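Local atomic coordinates of lipolytic enzyme, G-D-S-L family (Bacteroides thetaiotaomicron, PDB entry 7BR2), a protein that hydrolyses esters as a gut microbial SGNH (GDSL) family serine esterase and metabolises the drug diltiazem. Residues K14-G19 / P80-V85; A22-N27 / Y218-A223; E112-F117 / I163-E168; K122-L127 / N173-T178. All blocks are in the same frame, centred on the assembly; numbering follows the deposited sequence.

Contact 1. Residues K14-G19 / P80-V85; sequences KPFKEG and PTVLMV
T81 OG1, one residue before the V82 that meets F16, is gripped by two groups: it is hydrogen-bonded to D20 OD1 and to the backbone N of R21. These bonds tie the start of strand 82-85 to the chain that follows loop 14-19. The contact itself is apolar and buried, and F16 is its centre. V82 reaches the ring at its edge, with CG1 3.8 Å from F16 CE1 and close to the ring plane. The side chains of F16 and M84 approach each other from opposite directions. The M84 chain is bent at chi2 (60°) and chi3 (62°), which brings CE to 3.7 Å from F16 CZ. M84 SD lies at the ring edge, 5.5 Å from the centroid of F16, a Met-aromatic contact. With an alanine here instead of F16, V82 CG1 and M84 CE would probably lose the ring they pack on. On this face of the parallel sheet F16 also meets the Y43 ring and A22 of strand 21-26, while M84 reaches V133 and T135 of strand 131-136. L83 and V85 point to the other face and pack on F124 of helix 102-125.

Contact 2. Residues A22-N27 / Y218-A223; sequences AVFLGN and YLFLKA
F24 and F220 meet ring to ring, as a T-shaped (edge-to-face) pair. The edge of F24 is directed at the face of F220. The centroids are 5.5 Å apart and the planes stand at 66°. F24 CE2 does the touching: it is 4.2 Å from F220 CE1 and equally far from F220 CZ, above the ring but offset toward its rim. The two side chains come from opposite directions, one from strand 21-26 and one from helix 210-223. In F220, CG is anti to the backbone N (chi1 -170°), and this sends the ring out from the helix toward the sheet. I39 of helix 35-46 touches both rings, and backbone hydrogen bonds to F55 hold F24 in the sheet. The strand ends at G26; N27 follows as the N-cap of helix 28-32, and N27 OD1 accepts a hydrogen bond from the backbone N of I29. The strand end and N27 probably correspond to the first conserved block of SGNH hydrolases, which carries the nucleophilic serine. The atoms that meet are all carbons, with no polar partner across the contact, so helix and strand are held here by dispersion and by the weak electrostatics of an edge-to-face pair.

Contact 3. Residues E112-F117 / I163-E168; sequences ESIKNF and IEYQRE
I114 is the first residue of 112-117 to touch the other helix. Its CG2 lies over one face of the Y165 ring, 3.9 Å from the centroid and 25° off the ring normal, which makes a CH-pi contact. The nearest ring atom is CG, 3.6 Å from I114 CG2. CG1 of I114 sits between the backbone N and the carbonyl carbon (chi1 64°), and its CD1 continues along the ring to 3.9 Å from Y165 CE2. One turn later comes F117. Its CD2 is 3.8 Å from Y165 CE1, and the two ring planes are nearly perpendicular. The pair is oblique, with centroids 6.0 Å apart. F117 CE1 also approaches Q166 CG, at 4.2 Å. Y165 is thus held by two residues of the same helical face. The F117 ring also meets F87, nearly parallel to it. The amide of Q166 does not turn to this interface: NE2 makes a weak hydrogen bond to V85 O, at the sheet. The axes of segments 112-117 and 163-168 pass 10.9 Å apart and cross at -30°. Helix 102-125 links strands 82-85 and 131-136, and helix 155-173 links 131-136 and 176-179. They are the helices of two successive beta-alpha-beta crossovers on one face of the parallel sheet, as in the three-layer alpha/beta/alpha fold of SGNH hydrolases.

Contact 4. Residues K122-L127 / N173-T178; sequences KRFKEL and NGWEFT
A Schellman motif ends helix 155-173, with G174 at positive phi, and on either side of it N173 and W175 face F124 and K125. The indole inserts its far edge: W175 CH2 is 3.6 Å from F124 CB and lies near the plane of the F124 ring, at its edge. K125 crosses the indole at about a right angle, with CG 3.6 Å from W175 CZ2. N173 CB rests 3.5 Å above the indole plane, over its centre. The polar ends of N173 and K125 meet through a water, which accepts from K125 NZ (2.7 Å) and donates to N173 OD1 (2.9 Å). N173 ND2 bonds to E121 OE2, one turn before K125. Replacing N173 by a leucine is likely to leave E121 OE2 and the water without the amide. The contact is thus mixed: the indole packs against aliphatic carbons of F124 and K125, and beside them a water-mediated polar link joins K125 to N173.

Overall arrangement
The four contacts belong to the three-layer alpha/beta/alpha domain. Contacts 1 and 2 lie 10 Å apart between centres and share the sheet, where strands 82-85 and 21-26 are neighbours; their segments alternate along the chain. Contacts 3 and 4 are 12 Å apart, both use helix 102-125, and their segments also alternate. They follow contact 1 and are nested in the long loop closed by contact 2. K14 N of contact 1 bonds to E176 OE1 of contact 4, and F220 of contact 2 reaches T178. Contact 1 lays a loop and contact 2 a helix on one face of the sheet, while contacts 3 and 4 join helix 102-125 to helix 155-173 and the turn after it on the other.

Contact 1. Residues K14-G19 / P80-V85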
loop_
_atom_site.group_PDB
_atom_site.type_symbol
_atom_site.label_atom_id
_atom_site.label_comp_id
_atom_site.label_asym_id
_atom_site.label_seq_id
_atom_site.Cartn_x
_atom_site.Cartn_y
_atom_site.Cartn_z
ATOM N N LYS A 14 6.735 -9.836 10.458
ATOM C CA LYS A 14 5.817 -10.965 10.390
ATOM C C LYS A 14 4.564 -10.580 9.610
ATOM O O LYS A 14 4.102 -9.439 9.707
ATOM C CB LYS A 14 5.399 -11.460 11.772
ATOM C CG LYS A 14 6.269 -12.542 12.359
ATOM C CD LYS A 14 5.781 -12.863 13.763
ATOM C CE LYS A 14 6.120 -11.782 14.776
ATOM N NZ LYS A 14 5.691 -12.186 16.150
ATOM N N PRO A 15 4.005 -11.498 8.822
ATOM C CA PRO A 15 2.764 -11.195 8.102
ATOM C C PRO A 15 1.612 -10.944 9.065
ATOM O O PRO A 15 1.621 -11.376 10.218
ATOM C CB PRO A 15 2.507 -12.463 7.276
ATOM C CG PRO A 15 3.382 -13.529 7.892
ATOM C CD PRO A 15 4.552 -12.823 8.466
ATOM N N PHE A 16 0.607 -10.221 8.580
ATOM C CA PHE A 16 -0.620 -10.078 9.353
ATOM C C PHE A 16 -1.402 -11.395 9.317
ATOM O O PHE A 16 -1.327 -12.161 8.348
ATOM C CB PHE A 16 -1.471 -8.925 8.791
ATOM C CG PHE A 16 -0.730 -7.603 8.678
ATOM C CD1 PHE A 16 0.109 -7.175 9.686
ATOM C CD2 PHE A 16 -0.878 -6.796 7.551
ATOM C CE1 PHE A 16 0.790 -5.958 9.586
ATOM C CE2 PHE A 16 -0.199 -5.572 7.444
ATOM C CZ PHE A 16 0.639 -5.159 8.464
ATOM N N LYS A 17 -2.158 -11.665 10.382
ATOM C CA LYS A 17 -2.965 -12.884 10.483
ATOM C C LYS A 17 -4.414 -12.506 10.805
ATOM O O LYS A 17 -4.727 -11.337 11.039
ATOM C CB LYS A 17 -2.413 -13.863 11.530
ATOM C CG LYS A 17 -2.580 -13.393 12.965
ATOM C CD LYS A 17 -1.992 -14.409 13.964
ATOM C CE LYS A 17 -2.107 -13.938 15.430
ATOM N NZ LYS A 17 -3.522 -13.851 15.928
ATOM N N GLU A 18 -5.304 -13.505 10.808
ATOM C CA GLU A 18 -6.735 -13.244 10.954
ATOM C C GLU A 18 -7.019 -12.388 12.179
ATOM O O GLU A 18 -6.481 -12.630 13.255
ATOM C CB GLU A 18 -7.519 -14.554 11.035
ATOM C CG GLU A 18 -9.040 -14.362 11.177
ATOM C CD GLU A 18 -9.562 -14.407 12.619
ATOM O OE1 GLU A 18 -10.553 -13.701 12.931
ATOM O OE2 GLU A 18 -8.973 -15.124 13.452
ATOM N N GLY A 19 -7.837 -11.352 11.995
ATOM C CA GLY A 19 -8.233 -10.507 13.100
ATOM C C GLY A 19 -7.292 -9.369 13.440
ATOM O O GLY A 19 -7.574 -8.619 14.382
ATOM N N PRO A 80 -4.586 -0.883 17.847
ATOM C CA PRO A 80 -3.792 -1.685 16.916
ATOM C C PRO A 80 -3.291 -2.953 17.591
ATOM O O PRO A 80 -2.950 -2.955 18.782
ATOM C CB PRO A 80 -2.631 -0.754 16.552
ATOM C CG PRO A 80 -2.470 0.123 17.741
ATOM C CD PRO A 80 -3.886 0.359 18.229
ATOM N N THR A 81 -3.303 -4.048 16.821
ATOM C CA THR A 81 -2.531 -5.242 17.142
ATOM C C THR A 81 -1.137 -5.175 16.534
ATOM O O THR A 81 -0.189 -5.745 17.090
ATOM C CB THR A 81 -3.258 -6.513 16.661
ATOM O OG1 THR A 81 -3.375 -6.509 15.233
ATOM C CG2 THR A 81 -4.645 -6.654 17.291
ATOM N N VAL A 82 -1.000 -4.468 15.417
ATOM C CA VAL A 82 0.279 -4.197 14.771
ATOM C C VAL A 82 0.313 -2.718 14.407
ATOM O O VAL A 82 -0.582 -2.234 13.709
ATOM C CB VAL A 82 0.490 -5.065 13.512
ATOM C CG1 VAL A 82 1.917 -4.934 13.024
ATOM C CG2 VAL A 82 0.174 -6.531 13.805
ATOM N N LEU A 83 1.364 -2.020 14.832
ATOM C CA LEU A 83 1.505 -0.579 14.626
ATOM C C LEU A 83 2.782 -0.318 13.836
ATOM O O LEU A 83 3.876 -0.673 14.286
ATOM C CB LEU A 83 1.542 0.173 15.962
ATOM C CG LEU A 83 1.798 1.691 15.934
ATOM C CD1 LEU A 83 0.702 2.417 15.198
ATOM C CD2 LEU A 83 1.953 2.257 17.331
ATOM N N MET A 84 2.636 0.246 12.641
ATOM C CA MET A 84 3.768 0.685 11.840
ATOM C C MET A 84 3.986 2.179 12.052
ATOM O O MET A 84 3.027 2.950 12.091
ATOM C CB MET A 84 3.535 0.370 10.362
ATOM C CG MET A 84 3.878 -1.068 9.962
ATOM S SD MET A 84 2.938 -2.371 10.813
ATOM C CE MET A 84 1.256 -2.020 10.293
ATOM N N VAL A 85 5.248 2.581 12.216
ATOM C CA VAL A 85 5.615 3.951 12.570
ATOM C C VAL A 85 6.626 4.467 11.550
ATOM O O VAL A 85 7.696 3.874 11.380
ATOM C CB VAL A 85 6.182 4.038 14.000
ATOM C CG1 VAL A 85 6.530 5.470 14.372
ATOM C CG2 VAL A 85 5.209 3.429 15.016
#

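Contact 2. Residues A22-N27 / Y218-A223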
loop_
_atom_site.group_PDB
_atom_site.type_symbol
_atom_site.label_atom_id
_atom_site.label_comp_id
_atom_site.label_asym_id
_atom_site.label_seq_id
_atom_site.Cartn_x
_atom_site.Cartn_y
_atom_site.Cartn_z
ATOM N N ALA A 22 -4.008 -3.467 11.767
ATOM C CA ALA A 22 -2.714 -2.900 11.408
ATOM C C ALA A 22 -2.876 -1.409 11.143
ATOM O O ALA A 22 -3.490 -1.018 10.146
ATOM C CB ALA A 22 -2.147 -3.612 10.183
ATOM N N VAL A 23 -2.311 -0.572 12.017
ATOM C CA VAL A 23 -2.397 0.880 11.888
ATOM C C VAL A 23 -1.068 1.398 11.364
ATOM O O VAL A 23 -0.010 1.100 11.938
ATOM C CB VAL A 23 -2.745 1.546 13.227
ATOM C CG1 VAL A 23 -2.809 3.062 13.055
ATOM C CG2 VAL A 23 -4.062 0.994 13.796
ATOM N N PHE A 24 -1.121 2.192 10.282
ATOM C CA PHE A 24 0.065 2.799 9.669
ATOM C C PHE A 24 0.138 4.265 10.076
ATOM O O PHE A 24 -0.535 5.114 9.486
ATOM C CB PHE A 24 0.012 2.668 8.150
ATOM C CG PHE A 24 0.260 1.280 7.655
ATOM C CD1 PHE A 24 -0.783 0.371 7.553
ATOM C CD2 PHE A 24 1.536 0.879 7.286
ATOM C CE1 PHE A 24 -0.560 -0.932 7.092
ATOM C CE2 PHE A 24 1.769 -0.401 6.821
ATOM C CZ PHE A 24 0.717 -1.316 6.727
ATOM N N LEU A 25 0.973 4.564 11.065
ATOM C CA LEU A 25 1.109 5.925 11.557
ATOM C C LEU A 25 2.116 6.699 10.704
ATOM O O LEU A 25 3.250 6.239 10.494
ATOM C CB LEU A 25 1.544 5.897 13.024
ATOM C CG LEU A 25 2.142 7.162 13.642
ATOM C CD1 LEU A 25 1.158 8.310 13.581
ATOM C CD2 LEU A 25 2.515 6.867 15.074
ATOM N N GLY A 26 1.721 7.873 10.217
ATOM C CA GLY A 26 2.656 8.569 9.348
ATOM C C GLY A 26 2.279 10.011 9.096
ATOM O O GLY A 26 1.446 10.593 9.795
ATOM N N ASN A 27 2.923 10.589 8.074
ATOM C CA ASN A 27 2.647 11.973 7.709
ATOM C C ASN A 27 1.825 12.054 6.430
ATOM O O ASN A 27 0.939 11.213 6.207
ATOM C CB ASN A 27 3.951 12.777 7.570
ATOM C CG ASN A 27 4.958 12.141 6.613
ATOM O OD1 ASN A 27 4.592 11.371 5.712
ATOM N ND2 ASN A 27 6.235 12.490 6.794
ATOM N N TYR A 218 4.679 -3.057 -2.411
ATOM C CA TYR A 218 5.487 -4.183 -2.858
ATOM C C TYR A 218 6.606 -4.466 -1.869
ATOM O O TYR A 218 6.800 -5.606 -1.436
ATOM C CB TYR A 218 6.066 -3.862 -4.244
ATOM C CG TYR A 218 7.307 -4.650 -4.580
ATOM C CD1 TYR A 218 7.219 -5.975 -4.989
ATOM C CD2 TYR A 218 8.572 -4.088 -4.428
ATOM C CE1 TYR A 218 8.347 -6.704 -5.274
ATOM C CE2 TYR A 218 9.707 -4.810 -4.700
ATOM C CZ TYR A 218 9.595 -6.119 -5.129
ATOM O OH TYR A 218 10.735 -6.845 -5.401
ATOM N N LEU A 219 7.322 -3.420 -1.464
ATOM C CA LEU A 219 8.448 -3.599 -0.559
ATOM C C LEU A 219 7.996 -4.074 0.814
ATOM O O LEU A 219 8.650 -4.931 1.423
ATOM C CB LEU A 219 9.240 -2.296 -0.445
ATOM C CG LEU A 219 10.007 -1.931 -1.719
ATOM C CD1 LEU A 219 10.515 -0.493 -1.675
ATOM C CD2 LEU A 219 11.154 -2.941 -1.926
ATOM N N PHE A 220 6.876 -3.540 1.322
ATOM C CA PHE A 220 6.406 -3.989 2.630
ATOM C C PHE A 220 5.938 -5.435 2.564
ATOM O O PHE A 220 6.181 -6.218 3.492
ATOM C CB PHE A 220 5.289 -3.072 3.140
ATOM C CG PHE A 220 4.906 -3.314 4.572
ATOM C CD1 PHE A 220 5.504 -2.596 5.599
ATOM C CD2 PHE A 220 3.949 -4.258 4.895
ATOM C CE1 PHE A 220 5.153 -2.835 6.924
ATOM C CE2 PHE A 220 3.586 -4.488 6.211
ATOM C CZ PHE A 220 4.190 -3.774 7.228
ATOM N N LEU A 221 5.307 -5.819 1.460
ATOM C CA LEU A 221 4.902 -7.209 1.296
ATOM C C LEU A 221 6.115 -8.124 1.174
ATOM O O LEU A 221 6.102 -9.254 1.675
ATOM C CB LEU A 221 4.008 -7.346 0.064
ATOM C CG LEU A 221 2.674 -6.621 0.220
ATOM C CD1 LEU A 221 1.946 -6.558 -1.105
ATOM C CD2 LEU A 221 1.839 -7.311 1.294
ATOM N N LYS A 222 7.183 -7.646 0.533
ATOM C CA LYS A 222 8.406 -8.444 0.461
ATOM C C LYS A 222 9.034 -8.582 1.843
ATOM O O LYS A 222 9.514 -9.661 2.210
ATOM C CB LYS A 222 9.377 -7.845 -0.571
ATOM C CG LYS A 222 10.782 -8.485 -0.618
ATOM C CD LYS A 222 11.512 -8.208 -1.954
ATOM C CE LYS A 222 12.549 -7.127 -1.740
ATOM N NZ LYS A 222 13.310 -6.773 -2.957
ATOM N N ALA A 223 8.990 -7.520 2.643
ATOM C CA ALA A 223 9.447 -7.610 4.025
ATOM C C ALA A 223 8.589 -8.553 4.857
ATOM O O ALA A 223 9.040 -9.023 5.906
ATOM C CB ALA A 223 9.473 -6.220 4.666
#

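Contact 3. Residues E112-F117 / I163-E168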
loop_
_atom_site.group_PDB
_atom_site.type_symbol
_atom_site.label_atom_id
_atom_site.label_comp_id
_atom_site.label_asym_id
_atom_site.label_seq_id
_atom_site.Cartn_x
_atom_site.Cartn_y
_atom_site.Cartn_z
ATOM N N GLU A 112 16.125 17.327 17.253
ATOM C CA GLU A 112 14.731 17.570 17.607
ATOM C C GLU A 112 13.866 16.358 17.276
ATOM O O GLU A 112 13.021 15.933 18.085
ATOM C CB GLU A 112 14.234 18.811 16.874
ATOM C CG GLU A 112 12.856 19.284 17.274
ATOM C CD GLU A 112 12.293 20.325 16.320
ATOM O OE1 GLU A 112 11.116 20.704 16.501
ATOM O OE2 GLU A 112 13.031 20.785 15.417
ATOM N N SER A 113 14.106 15.750 16.115
ATOM C CA SER A 113 13.281 14.629 15.700
ATOM C C SER A 113 13.432 13.457 16.660
ATOM O O SER A 113 12.434 12.932 17.160
ATOM C CB SER A 113 13.641 14.210 14.283
ATOM O OG SER A 113 12.719 13.257 13.823
ATOM N N ILE A 114 14.672 13.059 16.969
ATOM C CA ILE A 114 14.809 11.886 17.838
ATOM C C ILE A 114 14.371 12.213 19.266
ATOM O O ILE A 114 13.896 11.330 19.996
ATOM C CB ILE A 114 16.237 11.310 17.791
ATOM C CG1 ILE A 114 17.253 12.310 18.336
ATOM C CG2 ILE A 114 16.593 10.793 16.378
ATOM C CD1 ILE A 114 18.672 11.777 18.375
ATOM N N LYS A 115 14.452 13.480 19.676
ATOM C CA LYS A 115 13.904 13.841 20.977
ATOM C C LYS A 115 12.406 13.536 21.024
ATOM O O LYS A 115 11.911 12.938 21.989
ATOM C CB LYS A 115 14.202 15.320 21.273
ATOM C CG LYS A 115 13.761 15.806 22.666
ATOM C CD LYS A 115 13.700 17.324 22.758
ATOM C CE LYS A 115 12.935 17.776 23.991
ATOM N NZ LYS A 115 13.859 18.174 25.081
ATOM N N ASN A 116 11.674 13.907 19.971
ATOM C CA ASN A 116 10.242 13.590 19.957
ATOM C C ASN A 116 9.990 12.085 19.816
ATOM O O ASN A 116 9.117 11.507 20.505
ATOM C CB ASN A 116 9.554 14.362 18.841
ATOM C CG ASN A 116 9.559 15.837 19.110
ATOM O OD1 ASN A 116 9.214 16.269 20.214
ATOM N ND2 ASN A 116 9.989 16.626 18.128
ATOM N N PHE A 117 10.773 11.427 18.956
ATOM C CA PHE A 117 10.619 9.991 18.781
ATOM C C PHE A 117 10.777 9.256 20.098
ATOM O O PHE A 117 10.134 8.231 20.298
ATOM C CB PHE A 117 11.621 9.438 17.768
ATOM C CG PHE A 117 11.617 7.932 17.677
ATOM C CD1 PHE A 117 10.664 7.276 16.915
ATOM C CD2 PHE A 117 12.556 7.174 18.359
ATOM C CE1 PHE A 117 10.647 5.895 16.825
ATOM C CE2 PHE A 117 12.545 5.787 18.277
ATOM C CZ PHE A 117 11.590 5.147 17.507
ATOM N N ILE A 163 16.187 7.391 10.241
ATOM C CA ILE A 163 15.834 5.994 10.021
ATOM C C ILE A 163 16.808 5.062 10.739
ATOM O O ILE A 163 16.405 4.025 11.271
ATOM C CB ILE A 163 15.761 5.702 8.516
ATOM C CG1 ILE A 163 14.624 6.524 7.905
ATOM C CG2 ILE A 163 15.558 4.216 8.282
ATOM C CD1 ILE A 163 14.454 6.381 6.427
ATOM N N GLU A 164 18.092 5.423 10.795
ATOM C CA GLU A 164 19.049 4.613 11.550
ATOM C C GLU A 164 18.754 4.653 13.041
ATOM O O GLU A 164 18.893 3.635 13.736
ATOM C CB GLU A 164 20.486 5.065 11.266
ATOM C CG GLU A 164 21.255 4.182 10.278
ATOM C CD GLU A 164 21.124 2.675 10.586
ATOM O OE1 GLU A 164 21.621 2.233 11.654
ATOM O OE2 GLU A 164 20.557 1.927 9.757
ATOM N N TYR A 165 18.348 5.815 13.556
ATOM C CA TYR A 165 17.925 5.850 14.951
ATOM C C TYR A 165 16.723 4.930 15.179
ATOM O O TYR A 165 16.655 4.219 16.196
ATOM C CB TYR A 165 17.598 7.273 15.383
ATOM C CG TYR A 165 17.516 7.384 16.881
ATOM C CD1 TYR A 165 16.360 7.008 17.564
ATOM C CD2 TYR A 165 18.594 7.830 17.619
ATOM C CE1 TYR A 165 16.281 7.083 18.939
ATOM C CE2 TYR A 165 18.525 7.920 19.004
ATOM C CZ TYR A 165 17.364 7.541 19.655
ATOM O OH TYR A 165 17.291 7.626 21.023
ATOM N N GLN A 166 15.782 4.911 14.227
ATOM C CA GLN A 166 14.670 3.968 14.304
ATOM C C GLN A 166 15.164 2.524 14.341
ATOM O O GLN A 166 14.715 1.727 15.172
ATOM C CB GLN A 166 13.734 4.156 13.114
ATOM C CG GLN A 166 12.750 5.271 13.230
ATOM C CD GLN A 166 11.838 5.309 12.034
ATOM O OE1 GLN A 166 12.225 5.774 10.962
ATOM N NE2 GLN A 166 10.623 4.798 12.199
ATOM N N ARG A 167 16.067 2.166 13.420
ATOM C CA ARG A 167 16.562 0.791 13.334
ATOM C C ARG A 167 17.177 0.348 14.658
ATOM O O ARG A 167 16.878 -0.740 15.167
ATOM C CB ARG A 167 17.569 0.660 12.180
ATOM C CG ARG A 167 18.042 -0.780 11.884
ATOM C CD ARG A 167 19.324 -0.835 11.006
ATOM N NE ARG A 167 19.186 -0.255 9.658
ATOM C CZ ARG A 167 18.776 -0.927 8.574
ATOM N NH1 ARG A 167 18.459 -2.218 8.654
ATOM N NH2 ARG A 167 18.685 -0.314 7.396
ATOM N N GLU A 168 18.013 1.200 15.251
ATOM C CA GLU A 168 18.683 0.809 16.484
ATOM C C GLU A 168 17.720 0.761 17.661
ATOM O O GLU A 168 17.853 -0.117 18.530
ATOM C CB GLU A 168 19.845 1.761 16.763
ATOM C CG GLU A 168 20.836 1.763 15.604
ATOM C CD GLU A 168 21.862 2.878 15.658
ATOM O OE1 GLU A 168 21.845 3.674 16.624
ATOM O OE2 GLU A 168 22.683 2.963 14.712
#

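Contact 4. Residues K122-L127 / N173-T178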
loop_
_atom_site.group_PDB
_atom_site.type_symbol
_atom_site.label_atom_id
_atom_site.label_comp_id
_atom_site.label_asym_id
_atom_site.label_seq_id
_atom_site.Cartn_x
_atom_site.Cartn_y
_atom_site.Cartn_z
ATOM N N LYS A 122 8.986 5.575 24.336
ATOM C CA LYS A 122 8.515 5.283 25.678
ATOM C C LYS A 122 7.062 4.820 25.657
ATOM O O LYS A 122 6.709 3.844 26.331
ATOM C CB LYS A 122 8.688 6.508 26.573
ATOM C CG LYS A 122 8.066 6.303 27.934
ATOM C CD LYS A 122 8.521 7.330 28.964
ATOM C CE LYS A 122 8.204 6.807 30.380
ATOM N NZ LYS A 122 6.757 6.460 30.568
ATOM N N ARG A 123 6.198 5.496 24.875
ATOM C CA ARG A 123 4.801 5.047 24.833
ATOM C C ARG A 123 4.683 3.642 24.256
ATOM O O ARG A 123 3.917 2.819 24.763
ATOM C CB ARG A 123 3.913 6.006 24.031
ATOM C CG ARG A 123 3.967 7.453 24.452
ATOM C CD ARG A 123 3.255 7.705 25.798
ATOM N NE ARG A 123 2.041 6.916 26.027
ATOM C CZ ARG A 123 0.805 7.338 25.740
ATOM N NH1 ARG A 123 -0.246 6.565 26.003
ATOM N NH2 ARG A 123 0.617 8.533 25.184
ATOM N N PHE A 124 5.431 3.354 23.193
ATOM C CA PHE A 124 5.342 2.054 22.541
ATOM C C PHE A 124 5.812 0.938 23.462
ATOM O O PHE A 124 5.245 -0.160 23.459
ATOM C CB PHE A 124 6.140 2.067 21.235
ATOM C CG PHE A 124 5.648 3.083 20.226
ATOM C CD1 PHE A 124 4.324 3.514 20.228
ATOM C CD2 PHE A 124 6.519 3.635 19.301
ATOM C CE1 PHE A 124 3.873 4.449 19.304
ATOM C CE2 PHE A 124 6.085 4.573 18.374
ATOM C CZ PHE A 124 4.759 4.980 18.370
ATOM N N LYS A 125 6.844 1.200 24.267
ATOM C CA LYS A 125 7.348 0.170 25.172
ATOM C C LYS A 125 6.306 -0.235 26.213
ATOM O O LYS A 125 6.334 -1.360 26.719
ATOM C CB LYS A 125 8.631 0.668 25.843
ATOM C CG LYS A 125 9.716 0.923 24.804
ATOM C CD LYS A 125 11.124 0.824 25.310
ATOM C CE LYS A 125 11.324 1.266 26.717
ATOM N NZ LYS A 125 12.786 1.186 26.965
ATOM N N GLU A 126 5.371 0.657 26.527
ATOM C CA GLU A 126 4.356 0.373 27.529
ATOM C C GLU A 126 3.146 -0.388 26.996
ATOM O O GLU A 126 2.324 -0.830 27.804
ATOM C CB GLU A 126 3.914 1.688 28.184
ATOM C CG GLU A 126 4.995 2.292 29.085
ATOM C CD GLU A 126 5.453 1.292 30.147
ATOM O OE1 GLU A 126 4.592 0.558 30.688
ATOM O OE2 GLU A 126 6.670 1.218 30.427
ATOM N N LEU A 127 3.030 -0.591 25.687
ATOM C CA LEU A 127 1.835 -1.223 25.115
ATOM C C LEU A 127 1.842 -2.720 25.417
ATOM O O LEU A 127 2.834 -3.398 25.126
ATOM C CB LEU A 127 1.761 -1.000 23.612
ATOM C CG LEU A 127 1.510 0.422 23.124
ATOM C CD1 LEU A 127 1.504 0.432 21.609
ATOM C CD2 LEU A 127 0.212 1.014 23.692
ATOM N N ASN A 173 14.610 -2.708 21.513
ATOM C CA ASN A 173 13.318 -2.951 22.137
ATOM C C ASN A 173 12.631 -4.219 21.656
ATOM O O ASN A 173 11.539 -4.530 22.133
ATOM C CB ASN A 173 12.425 -1.733 21.918
ATOM C CG ASN A 173 12.999 -0.501 22.570
ATOM O OD1 ASN A 173 13.199 -0.491 23.781
ATOM N ND2 ASN A 173 13.269 0.537 21.787
ATOM N N GLY A 174 13.240 -4.966 20.747
ATOM C CA GLY A 174 12.606 -6.185 20.292
ATOM C C GLY A 174 11.508 -5.944 19.287
ATOM O O GLY A 174 10.563 -6.737 19.204
ATOM N N TRP A 175 11.609 -4.866 18.518
ATOM C CA TRP A 175 10.649 -4.523 17.485
ATOM C C TRP A 175 11.199 -4.913 16.120
ATOM O O TRP A 175 12.410 -4.998 15.923
ATOM C CB TRP A 175 10.355 -3.028 17.517
ATOM C CG TRP A 175 9.835 -2.572 18.819
ATOM C CD1 TRP A 175 9.196 -3.336 19.748
ATOM C CD2 TRP A 175 9.849 -1.236 19.330
ATOM N NE1 TRP A 175 8.836 -2.566 20.821
ATOM C CE2 TRP A 175 9.218 -1.269 20.590
ATOM C CE3 TRP A 175 10.334 -0.017 18.849
ATOM C CZ2 TRP A 175 9.064 -0.126 21.382
ATOM C CZ3 TRP A 175 10.183 1.120 19.637
ATOM C CH2 TRP A 175 9.551 1.056 20.886
ATOM N N GLU A 176 10.291 -5.113 15.166
ATOM C CA GLU A 176 10.697 -5.393 13.798
ATOM C C GLU A 176 11.031 -4.093 13.072
ATOM O O GLU A 176 10.625 -3.005 13.479
ATOM C CB GLU A 176 9.604 -6.170 13.054
ATOM C CG GLU A 176 9.144 -7.420 13.815
ATOM C CD GLU A 176 7.884 -8.060 13.246
ATOM O OE1 GLU A 176 7.923 -9.273 12.955
ATOM O OE2 GLU A 176 6.853 -7.363 13.116
ATOM N N PHE A 177 11.799 -4.214 11.989
ATOM C CA PHE A 177 12.230 -3.046 11.237
ATOM C C PHE A 177 12.207 -3.368 9.751
ATOM O O PHE A 177 12.646 -4.444 9.333
ATOM C CB PHE A 177 13.648 -2.596 11.645
ATOM C CG PHE A 177 14.199 -1.473 10.794
ATOM C CD1 PHE A 177 14.873 -1.731 9.596
ATOM C CD2 PHE A 177 14.033 -0.146 11.185
ATOM C CE1 PHE A 177 15.361 -0.692 8.805
ATOM C CE2 PHE A 177 14.527 0.904 10.402
ATOM C CZ PHE A 177 15.193 0.626 9.210
ATOM N N THR A 178 11.727 -2.411 8.957
ATOM C CA THR A 178 11.858 -2.449 7.510
ATOM C C THR A 178 12.066 -1.023 7.021
ATOM O O THR A 178 11.709 -0.059 7.701
ATOM C CB THR A 178 10.639 -3.081 6.844
ATOM O OG1 THR A 178 10.881 -3.200 5.441
ATOM C CG2 THR A 178 9.405 -2.220 7.067
HETATM O O HOH W 1 15.101 0.447 25.771
#